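Local coordinates for gingipain R2 Pro-Domain (Porphyromonas gingivalis, PDB 4IEF), which probably keeps the arginine-specific cysteine protease gingipain R2 inactive and assists its folding, at residues T193-E196 against D197-K200. Sequence-based numbering, arbitrary orientation.
Sequences TGFE and DIYK
The start of helix 196-202, a short helix in this strand-rich prodomain, grows out of a type I beta turn running from Thr193 to Glu196, and Phe195 meets both Ile198 and Tyr199 on the first helical turn. Glu196 N closes the beta turn on Thr193 O. The carbonyl of Phe195 then begins the helical bonding: Tyr199 N donates to Phe195 O at 3.0 Å with an N-H...O angle of 160°, while Ile198 N adds a weak, strongly bent bond to the same oxygen. Lys200 N continues the series by binding Glu196 O. A water bridges the junction, donating to Thr193 O and accepting from Asp197 N at 2.9 Å.

Phe195 offers its ring face to Ile198 and its CB to Tyr199. Ile198 CD1 sits almost on the normal through the middle of the phenyl ring, 3.6 Å from its centroid, a CH-pi contact made with the tip of the longer branch. Phe195 CB makes a CH-pi contact over a face of the Tyr199 ring, 3.7 Å from Tyr199 CZ. Phe195 O also lies over a face of that ring, offset toward the rim and 3.2 Å from Tyr199 CG. Leu141 of strand 133-141 touches both Phe195 and Ile198, joining the helix start to the sheet, and Tyr199 OH is hydrogen-bonded to Asp143 N. The chain of another protein packs its backbone on Phe195, and a basic side chain of that protein forms a salt bridge with Asp197 OD2, so the turn and the first helical residues face it.

With CG anti to its carbonyl carbon (chi1 -73°) and the chain bent at chi2, Glu196 folds its carboxylate back to the Tyr199 ring edge. The two planes are nearly perpendicular, and Glu196 OE2, hydrogen-bonded to Tyr206 OH, lies in the ring plane 3.3 Å from Tyr199 CD1.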
loop_
_atom_site.group_PDB
_atom_site.type_symbol
_atom_site.label_atom_id
_atom_site.label_comp_id
_atom_site.label_asym_id
_atom_site.label_seq_id
_atom_site.Cartn_x
_atom_site.Cartn_y
_atom_site.Cartn_z
ATOM N N THR A 193 -13.326 12.705 -8.131
ATOM C CA THR A 193 -14.052 12.104 -7.004
ATOM C C THR A 193 -13.445 10.755 -6.521
ATOM O O THR A 193 -13.943 10.179 -5.556
ATOM C CB THR A 193 -15.547 11.935 -7.403
ATOM O OG1 THR A 193 -16.318 11.575 -6.257
ATOM C CG2 THR A 193 -15.766 10.921 -8.529
ATOM N N GLY A 194 -12.387 10.292 -7.184
ATOM C CA GLY A 194 -11.734 9.014 -6.915
ATOM C C GLY A 194 -11.139 8.785 -5.539
ATOM O O GLY A 194 -10.966 7.630 -5.140
ATOM N N PHE A 195 -10.809 9.861 -4.804
ATOM C CA PHE A 195 -10.203 9.749 -3.474
ATOM C C PHE A 195 -11.224 9.824 -2.326
ATOM O O PHE A 195 -10.818 9.728 -1.167
ATOM C CB PHE A 195 -9.128 10.831 -3.289
ATOM C CG PHE A 195 -7.715 10.353 -3.536
ATOM C CD1 PHE A 195 -6.782 10.331 -2.507
ATOM C CD2 PHE A 195 -7.314 9.930 -4.802
ATOM C CE1 PHE A 195 -5.476 9.894 -2.737
ATOM C CE2 PHE A 195 -6.006 9.508 -5.035
ATOM C CZ PHE A 195 -5.098 9.479 -3.997
ATOM N N GLU A 196 -12.534 9.956 -2.637
ATOM C CA GLU A 196 -13.608 10.047 -1.637
ATOM C C GLU A 196 -13.634 8.839 -0.703
ATOM O O GLU A 196 -13.711 9.024 0.510
ATOM C CB GLU A 196 -14.983 10.226 -2.298
ATOM C CG GLU A 196 -15.228 11.600 -2.904
ATOM C CD GLU A 196 -15.141 12.771 -1.948
ATOM O OE1 GLU A 196 -16.196 13.174 -1.412
ATOM O OE2 GLU A 196 -14.024 13.301 -1.750
ATOM N N ASP A 197 -13.516 7.616 -1.257
ATOM C CA ASP A 197 -13.508 6.383 -0.468
ATOM C C ASP A 197 -12.208 6.227 0.339
ATOM O O ASP A 197 -12.218 5.562 1.377
ATOM C CB ASP A 197 -13.730 5.157 -1.356
ATOM C CG ASP A 197 -14.536 4.089 -0.652
ATOM O OD1 ASP A 197 -15.781 4.218 -0.606
ATOM O OD2 ASP A 197 -13.925 3.138 -0.126
ATOM N N ILE A 198 -11.103 6.847 -0.131
ATOM C CA ILE A 198 -9.815 6.841 0.571
ATOM C C ILE A 198 -9.967 7.723 1.825
ATOM O O ILE A 198 -9.571 7.300 2.910
ATOM C CB ILE A 198 -8.650 7.296 -0.367
ATOM C CG1 ILE A 198 -8.340 6.206 -1.417
ATOM C CG2 ILE A 198 -7.386 7.686 0.418
ATOM C CD1 ILE A 198 -7.667 6.701 -2.669
ATOM N N TYR A 199 -10.586 8.919 1.672
ATOM C CA TYR A 199 -10.828 9.859 2.770
ATOM C C TYR A 199 -11.702 9.234 3.859
ATOM O O TYR A 199 -11.439 9.436 5.046
ATOM C CB TYR A 199 -11.506 11.147 2.265
ATOM C CG TYR A 199 -10.777 11.938 1.198
ATOM C CD1 TYR A 199 -11.481 12.624 0.215
ATOM C CD2 TYR A 199 -9.391 12.073 1.224
ATOM C CE1 TYR A 199 -10.823 13.379 -0.752
ATOM C CE2 TYR A 199 -8.720 12.816 0.255
ATOM C CZ TYR A 199 -9.442 13.479 -0.723
ATOM O OH TYR A 199 -8.800 14.237 -1.668
ATOM N N LYS A 200 -12.735 8.468 3.444
ATOM C CA LYS A 200 -13.685 7.795 4.335
ATOM C C LYS A 200 -12.999 6.728 5.191
ATOM O O LYS A 200 -13.340 6.583 6.365
ATOM C CB LYS A 200 -14.832 7.163 3.529
ATOM C CG LYS A 200 -15.818 8.171 2.962
ATOM C CD LYS A 200 -16.976 7.492 2.243
ATOM C CE LYS A 200 -17.933 8.488 1.622
ATOM N NZ LYS A 200 -18.780 9.185 2.630
HETATM O O HOH W 1 -14.102 7.584 -4.109
#